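Local coordinates for histidine phosphotransfer protein (Medicago truncatula, PDB 4G78) that probably relays phosphoryl groups between cytokinin sensor histidine kinases and response regulators in a plant two-component pathway, at residues A[89-94]-A[125-130]. Residues are numbered along the deposited sequence; the frame is centred on the assembly and turned at random. Where two conformers were deposited one is given.
Sequences VGAARV and SLLKNN
A91 and L127 meet where one helix has just ended and another begins, a worked example of how a break between consecutive helices can be seated on a long helix running past it. Just before the meeting point, helix 72-89 finishes in a Schellman motif whose positive-phi residue, G90, ends the helix and redirects the chain. A91 follows as the N-cap of helix 92-99 and the centre of an inverse gamma turn, and its methyl points at the long helix. CB of A91 lies 3.4 Å from CD2 of L127, tighter than usual van der Waals contact, a locally tight spot in the packing.

In the first turn of the new helix, the R93 side chain crosses that of L126 obliquely. With CG anti to its carbonyl carbon (chi1 -82°) and a bend at chi3, the guanidinium comes round so that NH2 alone approaches CD1 of L126, at 4.0 Å. Its polar end is engaged elsewhere: NE in a salt bridge with E123, one turn before L126 on helix 110-145, NH1 in a hydrogen bond to the carbonyl of Q21, and the group as a whole in a cation-pi contact with Y23.

V94, buried like A91, adds a second contact to L127: its CG2, anti to the carbonyl carbon, reaches CD2 of L127 at 4.0 Å, the two side chains crossing at about a right angle. One leucine methyl is therefore shared by A91 and V94, while L24 and M18 also touch L127. No hydrogen bond joins the two segments; the contact is made by apolar side chains and one terminal nitrogen of the arginine. Helix 72-89, which carries the predicted phosphorylation site H80, thus gives way at its Schellman end to helix 92-99, packed against helix 110-145 within the HPt helical bundle.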
ATOM      1  N   VAL A  89       0.701  -6.747  -3.418  1.00  9.60           N
ATOM      2  CA  VAL A  89      -0.582  -6.428  -2.839  1.00  9.42           C
ATOM      3  C   VAL A  89      -1.433  -5.490  -3.699  1.00  8.70           C
ATOM      4  O   VAL A  89      -2.532  -5.159  -3.325  1.00  9.96           O
ATOM      5  CB  VAL A  89      -0.468  -5.925  -1.412  1.00 10.02           C
ATOM      6  CG1 VAL A  89       0.233  -6.927  -0.499  1.00 11.42           C
ATOM      7  CG2 VAL A  89       0.200  -4.557  -1.330  1.00 10.42           C
ATOM      8  N   GLY A  90      -0.905  -5.069  -4.855  1.00  8.34           N
ATOM      9  CA  GLY A  90      -1.671  -4.152  -5.710  1.00  8.70           C
ATOM     10  C   GLY A  90      -1.688  -2.719  -5.282  1.00  8.10           C
ATOM     11  O   GLY A  90      -2.568  -1.960  -5.681  1.00  8.97           O
ATOM     12  N   ALA A  91      -0.652  -2.283  -4.540  1.00  7.98           N
ATOM     13  CA  ALA A  91      -0.507  -0.887  -4.094  1.00  8.32           C
ATOM     14  C   ALA A  91       0.188  -0.103  -5.218  1.00  7.97           C
ATOM     15  O   ALA A  91       1.393   0.115  -5.208  1.00  9.59           O
ATOM     16  CB  ALA A  91       0.271  -0.842  -2.811  1.00  8.93           C
ATOM     17  N   ALA A  92      -0.601   0.292  -6.231  1.00  8.64           N
ATOM     18  CA  ALA A  92      -0.077   0.753  -7.494  1.00  8.96           C
ATOM     19  C   ALA A  92       0.705   2.065  -7.397  1.00  8.79           C
ATOM     20  O   ALA A  92       1.792   2.193  -7.919  1.00  9.83           O
ATOM     21  CB  ALA A  92      -1.211   0.903  -8.497  1.00 10.87           C
ATOM     22  N   ARG A  93       0.110   3.065  -6.726  1.00  8.67           N
ATOM     23  CA  ARG A  93       0.794   4.354  -6.586  1.00  8.98           C
ATOM     24  C   ARG A  93       2.047   4.216  -5.766  1.00  8.50           C
ATOM     25  O   ARG A  93       3.078   4.850  -6.064  1.00 10.31           O
ATOM     26  CB  ARG A  93      -0.150   5.433  -6.085  1.00  8.92           C
ATOM     27  CG  ARG A  93      -0.998   6.057  -7.178  1.00  9.45           C
ATOM     28  CD  ARG A  93      -2.244   6.752  -6.681  1.00  9.97           C
ATOM     29  NE  ARG A  93      -1.934   7.904  -5.837  1.00  9.76           N
ATOM     30  CZ  ARG A  93      -2.816   8.878  -5.575  1.00 10.17           C
ATOM     31  NH1 ARG A  93      -3.992   8.892  -6.151  1.00 11.55           N
ATOM     32  NH2 ARG A  93      -2.475   9.835  -4.722  1.00 11.71           N
ATOM     33  N   VAL A  94       2.030   3.407  -4.697  1.00  8.29           N
ATOM     34  CA  VAL A  94       3.235   3.188  -3.892  1.00  8.52           C
ATOM     35  C   VAL A  94       4.304   2.528  -4.761  1.00  8.73           C
ATOM     36  O   VAL A  94       5.475   2.950  -4.767  1.00  9.39           O
ATOM     37  CB  VAL A  94       2.910   2.381  -2.634  1.00  8.38           C
ATOM     38  CG1 VAL A  94       4.210   2.041  -1.880  1.00  9.43           C
ATOM     39  CG2 VAL A  94       1.947   3.084  -1.711  1.00  9.79           C
ATOM     40  N   SER A 125       0.925   6.441   3.361  1.00  9.74           N
ATOM     41  CA  SER A 125      -0.081   6.840   4.322  0.68 10.86           C
ATOM     42  C   SER A 125      -1.465   6.947   3.683  1.00  9.99           C
ATOM     43  O   SER A 125      -2.457   6.498   4.302  1.00 11.02           O
ATOM     44  CB  SER A 125       0.344   8.158   4.973  0.68 12.43           C
ATOM     45  OG  SER A 125      -0.676   8.612   5.838  0.68 14.85           O
ATOM     46  N   LEU A 126      -1.548   7.482   2.493  1.00 10.27           N
ATOM     47  CA  LEU A 126      -2.847   7.578   1.788  1.00 10.67           C
ATOM     48  C   LEU A 126      -3.409   6.208   1.587  1.00  9.99           C
ATOM     49  O   LEU A 126      -4.617   5.951   1.778  1.00 10.81           O
ATOM     50  CB  LEU A 126      -2.687   8.302   0.448  1.00 11.40           C
ATOM     51  CG  LEU A 126      -2.451   9.801   0.522  1.00 13.57           C
ATOM     52  CD1 LEU A 126      -1.988  10.332  -0.793  1.00 15.16           C
ATOM     53  CD2 LEU A 126      -3.801  10.487   0.977  1.00 18.34           C
ATOM     54  N   LEU A 127      -2.560   5.279   1.127  1.00  9.67           N
ATOM     55  CA  LEU A 127      -3.028   3.913   0.875  1.00  9.25           C
ATOM     56  C   LEU A 127      -3.526   3.273   2.159  1.00  9.59           C
ATOM     57  O   LEU A 127      -4.602   2.673   2.206  1.00  9.69           O
ATOM     58  CB  LEU A 127      -1.903   3.112   0.270  1.00  9.72           C
ATOM     59  CG  LEU A 127      -2.238   1.633   0.111  1.00 11.15           C
ATOM     60  CD1 LEU A 127      -3.287   1.399  -0.964  1.00 14.84           C
ATOM     61  CD2 LEU A 127      -1.020   0.873  -0.117  1.00 17.32           C
ATOM     62  N   LYS A 128      -2.693   3.337   3.209  1.00  9.61           N
ATOM     63  CA  LYS A 128      -3.032   2.644   4.459  1.00 10.28           C
ATOM     64  C   LYS A 128      -4.324   3.203   5.023  1.00 10.25           C
ATOM     65  O   LYS A 128      -5.211   2.453   5.456  1.00 10.92           O
ATOM     66  CB  LYS A 128      -1.885   2.769   5.450  1.00 10.99           C
ATOM     67  CG  LYS A 128      -2.179   2.064   6.749  1.00 12.29           C
ATOM     68  CD  LYS A 128      -1.041   2.022   7.698  1.00 14.33           C
ATOM     69  CE  LYS A 128      -1.269   1.188   8.915  1.00 22.13           C
ATOM     70  NZ  LYS A 128      -0.256   1.396   9.958  1.00 30.47           N
ATOM     71  N   ASN A 129      -4.464   4.538   5.063  1.00 10.39           N
ATOM     72  CA  ASN A 129      -5.698   5.126   5.638  1.00 11.72           C
ATOM     73  C   ASN A 129      -6.930   4.737   4.798  1.00 10.66           C
ATOM     74  O   ASN A 129      -7.992   4.419   5.387  1.00 11.69           O
ATOM     75  CB  ASN A 129      -5.560   6.582   5.748  1.00 13.31           C
ATOM     76  CG  ASN A 129      -4.587   6.927   6.900  1.00 17.75           C
ATOM     77  OD1 ASN A 129      -4.320   6.153   7.820  1.00 32.06           O
ATOM     78  ND2 ASN A 129      -4.098   8.099   6.788  1.00 23.65           N
ATOM     79  N   ASN A 130      -6.801   4.738   3.509  1.00  9.92           N
ATOM     80  CA  ASN A 130      -7.947   4.370   2.640  1.00  9.33           C
ATOM     81  C   ASN A 130      -8.267   2.874   2.798  1.00  8.72           C
ATOM     82  O   ASN A 130      -9.465   2.518   2.831  1.00  9.03           O
ATOM     83  CB  ASN A 130      -7.691   4.768   1.223  1.00  9.79           C
ATOM     84  CG  ASN A 130      -7.988   6.227   0.932  1.00 11.92           C
ATOM     85  OD1 ASN A 130      -9.118   6.657   1.066  1.00 12.98           O
ATOM     86  ND2 ASN A 130      -7.029   7.014   0.599  1.00 25.20           N
TER